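Local coordinates for protein MHC class I antigen (Ctenopharyngodon idella, PDB 5H5Z) that probably presents peptides to T cells, holding a bound peptide in its groove and pairing with beta-2-microglobulin, at residues A[6-11]-A[22-27]; A[92-97]-A[108-113]. One frame throughout, in Å; residues are numbered along the deposited sequence.

Interaction 1. Residues A[6-11]-A[22-27]; sequences KYVYTG and TAVGMV
Tyr7 and Tyr9 both carry CG beside the backbone N and anti to the carbonyl carbon (chi1 -71° and -61°), which brings the CD1 flank of each ring down over the neighbouring strand. Tyr7 CD1 rests 3.7 Å from Gly25 CA, where the glycine has no side chain to obstruct the ring. Two residues on, Tyr9 CD1 packs 3.6 Å from Ala23 CB, again at an oblique approach. The side chains of Val8, Val24 and Met26 occupy the other face of the sheet. Val8 CG2 abuts Val24 CB at 3.9 Å, the two valines lying side by side. The Met26 chain bends at chi3 (-80°) and sets its CE 3.9 Å from Val8 CG1, crossing that side chain at about a right angle.

Segments 6-11 and 22-27 form part of the first beta hairpin of the antiparallel MHC class I platform, which floors the peptide groove. Six backbone hydrogen bonds tie the strands, two in each of the pairs Lys6-Met26, Val8-Val24 and Thr10-Thr22; the bond from Val8 N to Val24 O is 2.9 Å long and nearly straight. A water extends the last pair, donating to Thr10 O at 2.9 Å and accepting from Thr22 OG1 at 2.7 Å. On the groove side, Tyr7 OH hydrogen-bonds the backbone of the bound peptide and Tyr9 OH pairs with Tyr96. On the underside, Phe57 of the beta-2-microglobulin chain packs on Val8 and Thr10, and Leu55 of that chain packs on Val24.

Interaction 2. Residues A[92-97]-A[108-113]; sequences WQNMYG and GFYQYA
Strands 92-97 and 108-113 run antiparallel, their axes approaching to 4.6 Å, with paired backbone hydrogen bonds at Gln93-Ala113, Met95-Gln111 and Gly97-Phe109. Between these rungs, Tyr96 and Tyr110 raise their rings side by side into an offset stack, centroids 4.5 Å apart and planes only 5° from parallel. The slide along the stack puts Tyr110 OH over the centre of the Tyr96 ring, while Tyr96 CB makes a CH-pi contact 3.5 Å from the centroid of the Tyr110 ring. Asn94 repeats the theme with Tyr112: its side-chain amide plane lies flat over one face of the phenol, CG 3.4 Å from Tyr112 CE2. Farther along, Trp92 reaches across so that its CZ2 meets Tyr112 CD2 at 3.5 Å; these planes are near parallel but the rings barely overlap.

On the reverse face, Phe109 has CG between its backbone N and carbonyl carbon (chi1 64°), which turns the ring back across the partner strand, with Gly97 N 3.6 Å above the ring centre. Met95 CG touches the same ring at CE2, 3.8 Å away, and the Met95 and Gln111 side chains run alongside each other. Trp61 of the beta-2-microglobulin chain packs on Met95, Gln111 and Ala113 and accepts a hydrogen bond from Gln93 NE2 at its backbone O. Tyr96 OH hydrogen-bonds Tyr9 OH and the backbone of the bound peptide, and Tyr110 OH a polar side chain of the peptide. A hairpin with aromatic side chains facing the ligand and its other face on beta-2-microglobulin belongs to the floor of the MHC class I peptide groove.

Both contacts belong to one eight-stranded antiparallel sheet, with centres about 9 Å apart. They follow in series along the chain: the hairpin of 6-11 and 22-27 closes before that of 92-97 and 108-113 begins, with helix 55-82 between them. Strands 3-13 and 90-100 are neighbours in the sheet, so the two hairpins join edge to edge at its middle. Gly11 N lies 2.7 Å from Trp92 O, a probable hydrogen bond, and Tyr7 O packs against Met95 CB. The joined hairpins thus make a continuous central floor, touching the bound peptide on one face and beta-2-microglobulin on the other.

Interaction 1. Residues A[6-11]-A[22-27]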
ATOM      1  N   LYS A   6       8.729   9.381  -1.147  1.00 15.62           N
ATOM      2  CA  LYS A   6       7.723   9.721  -0.137  1.00 15.77           C
ATOM      3  C   LYS A   6       8.080   9.163   1.231  1.00 16.33           C
ATOM      4  O   LYS A   6       8.618   8.055   1.353  1.00 17.52           O
ATOM      5  CB  LYS A   6       6.336   9.181  -0.526  1.00 19.57           C
ATOM      6  CG  LYS A   6       5.801   9.652  -1.866  1.00 23.16           C
ATOM      7  CD  LYS A   6       4.520   8.913  -2.209  1.00 31.05           C
ATOM      8  CE  LYS A   6       3.944   9.346  -3.546  1.00 30.68           C
ATOM      9  NZ  LYS A   6       2.728   8.534  -3.839  1.00 29.17           N
ATOM     10  N   TYR A   7       7.770   9.943   2.259  1.00 17.34           N
ATOM     11  CA  TYR A   7       7.898   9.488   3.633  1.00 16.80           C
ATOM     12  C   TYR A   7       6.541   9.532   4.302  1.00 15.94           C
ATOM     13  O   TYR A   7       5.776  10.474   4.104  1.00 16.76           O
ATOM     14  CB  TYR A   7       8.926  10.332   4.394  1.00 17.57           C
ATOM     15  CG  TYR A   7      10.328  10.055   3.918  1.00 17.97           C
ATOM     16  CD1 TYR A   7      11.061   8.997   4.446  1.00 19.16           C
ATOM     17  CD2 TYR A   7      10.915  10.833   2.920  1.00 18.68           C
ATOM     18  CE1 TYR A   7      12.349   8.724   4.008  1.00 19.85           C
ATOM     19  CE2 TYR A   7      12.199  10.564   2.470  1.00 19.56           C
ATOM     20  CZ  TYR A   7      12.911   9.509   3.019  1.00 20.17           C
ATOM     21  OH  TYR A   7      14.184   9.231   2.576  1.00 24.11           O
ATOM     22  N   VAL A   8       6.240   8.490   5.069  1.00 16.24           N
ATOM     23  CA  VAL A   8       5.005   8.446   5.856  1.00 17.98           C
ATOM     24  C   VAL A   8       5.354   8.158   7.316  1.00 17.90           C
ATOM     25  O   VAL A   8       5.958   7.128   7.625  1.00 20.39           O
ATOM     26  CB  VAL A   8       3.951   7.452   5.285  1.00 22.12           C
ATOM     27  CG1 VAL A   8       3.440   7.927   3.928  1.00 21.90           C
ATOM     28  CG2 VAL A   8       4.497   6.035   5.195  1.00 23.46           C
ATOM     29  N   TYR A   9       5.025   9.100   8.198  1.00 18.27           N
ATOM     30  CA  TYR A   9       5.297   8.954   9.629  1.00 18.02           C
ATOM     31  C   TYR A   9       3.996   8.676  10.374  1.00 17.59           C
ATOM     32  O   TYR A   9       2.996   9.369  10.154  1.00 19.05           O
ATOM     33  CB  TYR A   9       5.873  10.236  10.229  1.00 20.77           C
ATOM     34  CG  TYR A   9       7.195  10.758   9.683  1.00 20.32           C
ATOM     35  CD1 TYR A   9       7.989  10.004   8.809  1.00 21.46           C
ATOM     36  CD2 TYR A   9       7.653  12.015  10.071  1.00 22.31           C
ATOM     37  CE1 TYR A   9       9.195  10.506   8.328  1.00 21.37           C
ATOM     38  CE2 TYR A   9       8.860  12.519   9.607  1.00 21.42           C
ATOM     39  CZ  TYR A   9       9.621  11.764   8.736  1.00 22.40           C
ATOM     40  OH  TYR A   9      10.805  12.286   8.277  1.00 23.32           O
ATOM     41  N   THR A  10       4.016   7.695  11.274  1.00 17.70           N
ATOM     42  CA  THR A  10       2.866   7.429  12.152  1.00 19.85           C
ATOM     43  C   THR A  10       3.236   7.552  13.627  1.00 21.53           C
ATOM     44  O   THR A  10       4.094   6.823  14.127  1.00 22.89           O
ATOM     45  CB  THR A  10       2.254   6.035  11.912  1.00 20.58           C
ATOM     46  OG1 THR A  10       1.917   5.885  10.526  1.00 21.58           O
ATOM     47  CG2 THR A  10       0.992   5.838  12.771  1.00 20.13           C
ATOM     48  N   GLY A  11       2.549   8.448  14.322  1.00 24.07           N
ATOM     49  CA  GLY A  11       2.720   8.605  15.749  1.00 25.30           C
ATOM     50  C   GLY A  11       1.464   8.169  16.487  1.00 26.44           C
ATOM     51  O   GLY A  11       0.358   8.532  16.110  1.00 26.43           O
ATOM     52  N   THR A  22       6.580   5.463  13.984  1.00 21.68           N
ATOM     53  CA  THR A  22       6.997   4.614  12.872  1.00 20.43           C
ATOM     54  C   THR A  22       7.198   5.487  11.633  1.00 20.69           C
ATOM     55  O   THR A  22       6.376   6.353  11.336  1.00 21.96           O
ATOM     56  CB  THR A  22       5.942   3.523  12.561  1.00 24.94           C
ATOM     57  OG1 THR A  22       5.671   2.757  13.740  1.00 25.48           O
ATOM     58  CG2 THR A  22       6.426   2.582  11.456  1.00 25.38           C
ATOM     59  N   ALA A  23       8.296   5.269  10.915  1.00 22.29           N
ATOM     60  CA  ALA A  23       8.523   5.961   9.655  1.00 19.50           C
ATOM     61  C   ALA A  23       8.816   4.945   8.561  1.00 19.78           C
ATOM     62  O   ALA A  23       9.591   4.008   8.769  1.00 20.59           O
ATOM     63  CB  ALA A  23       9.678   6.947   9.787  1.00 21.96           C
ATOM     64  N   VAL A  24       8.171   5.126   7.410  1.00 18.55           N
ATOM     65  CA  VAL A  24       8.454   4.333   6.207  1.00 17.58           C
ATOM     66  C   VAL A  24       8.806   5.271   5.045  1.00 17.64           C
ATOM     67  O   VAL A  24       8.139   6.283   4.828  1.00 17.96           O
ATOM     68  CB  VAL A  24       7.251   3.421   5.841  1.00 19.29           C
ATOM     69  CG1 VAL A  24       7.396   2.822   4.445  1.00 21.30           C
ATOM     70  CG2 VAL A  24       7.074   2.323   6.884  1.00 20.75           C
ATOM     71  N   GLY A  25       9.864   4.943   4.306  1.00 17.39           N
ATOM     72  CA  GLY A  25      10.206   5.697   3.109  1.00 17.95           C
ATOM     73  C   GLY A  25      10.025   4.838   1.879  1.00 15.71           C
ATOM     74  O   GLY A  25      10.310   3.639   1.914  1.00 16.97           O
ATOM     75  N   MET A  26       9.552   5.457   0.801  1.00 16.83           N
ATOM     76  CA  MET A  26       9.194   4.749  -0.421  1.00 17.23           C
ATOM     77  C   MET A  26       9.713   5.469  -1.659  1.00 17.50           C
ATOM     78  O   MET A  26       9.682   6.701  -1.730  1.00 18.77           O
ATOM     79  CB  MET A  26       7.668   4.628  -0.530  1.00 20.14           C
ATOM     80  CG  MET A  26       7.014   3.754   0.527  1.00 23.28           C
ATOM     81  SD  MET A  26       5.226   3.946   0.495  1.00 30.23           S
ATOM     82  CE  MET A  26       5.021   5.477   1.406  1.00 34.75           C
ATOM     83  N   VAL A  27      10.191   4.695  -2.631  1.00 16.58           N
ATOM     84  CA  VAL A  27      10.404   5.204  -3.977  1.00 18.20           C
ATOM     85  C   VAL A  27       9.432   4.468  -4.891  1.00 17.24           C
ATOM     86  O   VAL A  27       9.382   3.232  -4.874  1.00 19.58           O
ATOM     87  CB  VAL A  27      11.874   5.043  -4.424  1.00 17.75           C
ATOM     88  CG1 VAL A  27      12.062   5.386  -5.902  1.00 16.97           C
ATOM     89  CG2 VAL A  27      12.752   5.940  -3.575  1.00 19.39           C
TER
HETATM   90  O   HOH W   1       3.824   4.121  15.202  1.00 28.81           O

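Interaction 2. Residues A[92-97]-A[108-113]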
ATOM      1  N   TRP A  92      -1.116  10.752  15.180  1.00 24.61           N
ATOM      2  CA  TRP A  92      -0.595  11.920  14.507  1.00 21.96           C
ATOM      3  C   TRP A  92       0.195  11.411  13.310  1.00 22.23           C
ATOM      4  O   TRP A  92       1.063  10.544  13.446  1.00 23.64           O
ATOM      5  CB  TRP A  92       0.296  12.720  15.470  1.00 21.77           C
ATOM      6  CG  TRP A  92       0.946  13.950  14.887  1.00 23.42           C
ATOM      7  CD1 TRP A  92       2.287  14.164  14.708  1.00 25.76           C
ATOM      8  CD2 TRP A  92       0.286  15.133  14.422  1.00 24.17           C
ATOM      9  NE1 TRP A  92       2.503  15.409  14.163  1.00 23.89           N
ATOM     10  CE2 TRP A  92       1.291  16.025  13.979  1.00 25.84           C
ATOM     11  CE3 TRP A  92      -1.061  15.534  14.353  1.00 23.88           C
ATOM     12  CZ2 TRP A  92       0.995  17.288  13.454  1.00 23.88           C
ATOM     13  CZ3 TRP A  92      -1.356  16.789  13.831  1.00 23.71           C
ATOM     14  CH2 TRP A  92      -0.327  17.651  13.385  1.00 24.39           C
ATOM     15  N   GLN A  93      -0.131  11.938  12.135  1.00 22.29           N
ATOM     16  CA  GLN A  93       0.470  11.469  10.890  1.00 20.95           C
ATOM     17  C   GLN A  93       1.065  12.601  10.071  1.00 21.30           C
ATOM     18  O   GLN A  93       0.558  13.722  10.072  1.00 21.61           O
ATOM     19  CB  GLN A  93      -0.571  10.751  10.032  1.00 21.34           C
ATOM     20  CG  GLN A  93      -0.932   9.350  10.482  1.00 21.05           C
ATOM     21  CD  GLN A  93      -2.227   8.875   9.843  1.00 23.96           C
ATOM     22  OE1 GLN A  93      -3.305   9.379  10.153  1.00 23.48           O
ATOM     23  NE2 GLN A  93      -2.124   7.914   8.937  1.00 21.22           N
ATOM     24  N   ASN A  94       2.136  12.279   9.354  1.00 20.79           N
ATOM     25  CA  ASN A  94       2.757  13.187   8.408  1.00 19.27           C
ATOM     26  C   ASN A  94       3.086  12.380   7.157  1.00 20.39           C
ATOM     27  O   ASN A  94       3.647  11.284   7.244  1.00 19.74           O
ATOM     28  CB  ASN A  94       4.024  13.788   9.036  1.00 19.09           C
ATOM     29  CG  ASN A  94       4.756  14.775   8.127  1.00 19.60           C
ATOM     30  OD1 ASN A  94       4.163  15.482   7.305  1.00 21.86           O
ATOM     31  ND2 ASN A  94       6.060  14.859   8.320  1.00 18.68           N
ATOM     32  N   MET A  95       2.692  12.897   6.001  1.00 17.82           N
ATOM     33  CA  MET A  95       3.205  12.378   4.740  1.00 17.42           C
ATOM     34  C   MET A  95       3.746  13.535   3.910  1.00 17.57           C
ATOM     35  O   MET A  95       3.146  14.611   3.848  1.00 19.28           O
ATOM     36  CB  MET A  95       2.145  11.578   3.969  1.00 19.89           C
ATOM     37  CG  MET A  95       0.932  12.383   3.536  1.00 22.06           C
ATOM     38  SD  MET A  95      -0.391  11.355   2.881  1.00 33.43           S
ATOM     39  CE  MET A  95       0.440  10.578   1.494  1.00 34.39           C
ATOM     40  N   TYR A  96       4.899  13.323   3.296  1.00 17.11           N
ATOM     41  CA  TYR A  96       5.461  14.326   2.422  1.00 16.11           C
ATOM     42  C   TYR A  96       6.268  13.630   1.357  1.00 17.53           C
ATOM     43  O   TYR A  96       6.666  12.476   1.526  1.00 18.18           O
ATOM     44  CB  TYR A  96       6.325  15.334   3.197  1.00 16.63           C
ATOM     45  CG  TYR A  96       7.545  14.762   3.881  1.00 17.02           C
ATOM     46  CD1 TYR A  96       8.782  14.705   3.221  1.00 18.08           C
ATOM     47  CD2 TYR A  96       7.483  14.317   5.207  1.00 17.01           C
ATOM     48  CE1 TYR A  96       9.908  14.197   3.853  1.00 18.60           C
ATOM     49  CE2 TYR A  96       8.606  13.807   5.846  1.00 17.34           C
ATOM     50  CZ  TYR A  96       9.812  13.751   5.164  1.00 17.22           C
ATOM     51  OH  TYR A  96      10.923  13.251   5.795  1.00 21.13           O
ATOM     52  N   GLY A  97       6.519  14.330   0.263  1.00 16.62           N
ATOM     53  CA  GLY A  97       7.317  13.744  -0.788  1.00 18.13           C
ATOM     54  C   GLY A  97       7.350  14.577  -2.033  1.00 16.24           C
ATOM     55  O   GLY A  97       6.691  15.611  -2.116  1.00 17.22           O
ATOM     56  N   GLY A 108       5.471  18.375  -5.386  1.00 21.92           N
ATOM     57  CA  GLY A 108       5.703  17.966  -4.013  1.00 20.67           C
ATOM     58  C   GLY A 108       4.539  18.312  -3.111  1.00 18.49           C
ATOM     59  O   GLY A 108       3.735  19.190  -3.437  1.00 23.15           O
ATOM     60  N   PHE A 109       4.450  17.616  -1.982  1.00 18.93           N
ATOM     61  CA  PHE A 109       3.378  17.830  -1.007  1.00 18.55           C
ATOM     62  C   PHE A 109       3.907  17.665   0.415  1.00 18.32           C
ATOM     63  O   PHE A 109       4.931  17.012   0.631  1.00 17.47           O
ATOM     64  CB  PHE A 109       2.227  16.843  -1.254  1.00 20.50           C
ATOM     65  CG  PHE A 109       2.615  15.406  -1.062  1.00 20.66           C
ATOM     66  CD1 PHE A 109       3.257  14.702  -2.081  1.00 22.21           C
ATOM     67  CD2 PHE A 109       2.343  14.751   0.137  1.00 21.63           C
ATOM     68  CE1 PHE A 109       3.625  13.376  -1.906  1.00 24.26           C
ATOM     69  CE2 PHE A 109       2.704  13.423   0.317  1.00 23.79           C
ATOM     70  CZ  PHE A 109       3.344  12.735  -0.706  1.00 26.56           C
ATOM     71  N   TYR A 110       3.198  18.253   1.378  1.00 19.39           N
ATOM     72  CA  TYR A 110       3.565  18.165   2.790  1.00 17.36           C
ATOM     73  C   TYR A 110       2.276  18.308   3.600  1.00 18.23           C
ATOM     74  O   TYR A 110       1.623  19.353   3.557  1.00 19.28           O
ATOM     75  CB  TYR A 110       4.575  19.266   3.158  1.00 16.80           C
ATOM     76  CG  TYR A 110       5.747  18.790   3.995  1.00 18.04           C
ATOM     77  CD1 TYR A 110       5.571  18.364   5.312  1.00 18.72           C
ATOM     78  CD2 TYR A 110       7.048  18.789   3.470  1.00 19.35           C
ATOM     79  CE1 TYR A 110       6.643  17.924   6.074  1.00 20.32           C
ATOM     80  CE2 TYR A 110       8.126  18.356   4.226  1.00 21.20           C
ATOM     81  CZ  TYR A 110       7.920  17.929   5.527  1.00 22.91           C
ATOM     82  OH  TYR A 110       8.988  17.503   6.280  1.00 27.33           O
ATOM     83  N   GLN A 111       1.909  17.251   4.324  1.00 18.25           N
ATOM     84  CA  GLN A 111       0.583  17.165   4.964  1.00 20.13           C
ATOM     85  C   GLN A 111       0.640  16.491   6.330  1.00 19.28           C
ATOM     86  O   GLN A 111       1.444  15.584   6.554  1.00 19.83           O
ATOM     87  CB  GLN A 111      -0.389  16.382   4.071  1.00 25.45           C
ATOM     88  CG  GLN A 111      -0.626  16.997   2.699  1.00 34.13           C
ATOM     89  CD  GLN A 111      -1.183  16.006   1.692  1.00 41.82           C
ATOM     90  OE1 GLN A 111      -1.469  14.857   2.018  1.00 44.49           O
ATOM     91  NE2 GLN A 111      -1.334  16.453   0.455  1.00 49.12           N
ATOM     92  N   TYR A 112      -0.234  16.931   7.232  1.00 20.79           N
ATOM     93  CA  TYR A 112      -0.360  16.333   8.559  1.00 22.14           C
ATOM     94  C   TYR A 112      -1.825  16.008   8.862  1.00 21.69           C
ATOM     95  O   TYR A 112      -2.723  16.698   8.382  1.00 21.70           O
ATOM     96  CB  TYR A 112       0.170  17.292   9.625  1.00 22.62           C
ATOM     97  CG  TYR A 112       1.662  17.589   9.551  1.00 19.79           C
ATOM     98  CD1 TYR A 112       2.164  18.561   8.678  1.00 20.04           C
ATOM     99  CD2 TYR A 112       2.568  16.914  10.372  1.00 20.20           C
ATOM    100  CE1 TYR A 112       3.520  18.841   8.623  1.00 20.85           C
ATOM    101  CE2 TYR A 112       3.933  17.196  10.326  1.00 20.72           C
ATOM    102  CZ  TYR A 112       4.400  18.153   9.447  1.00 21.35           C
ATOM    103  OH  TYR A 112       5.751  18.441   9.401  1.00 23.70           O
ATOM    104  N   ALA A 113      -2.056  14.962   9.657  1.00 21.31           N
ATOM    105  CA  ALA A 113      -3.410  14.592  10.093  1.00 21.31           C
ATOM    106  C   ALA A 113      -3.420  14.196  11.552  1.00 22.66           C
ATOM    107  O   ALA A 113      -2.460  13.598  12.052  1.00 22.08           O
ATOM    108  CB  ALA A 113      -3.967  13.448   9.252  1.00 21.02           C
TER
HETATM  109  O   HOH W   2      -3.594  10.918  12.305  1.00 23.20           O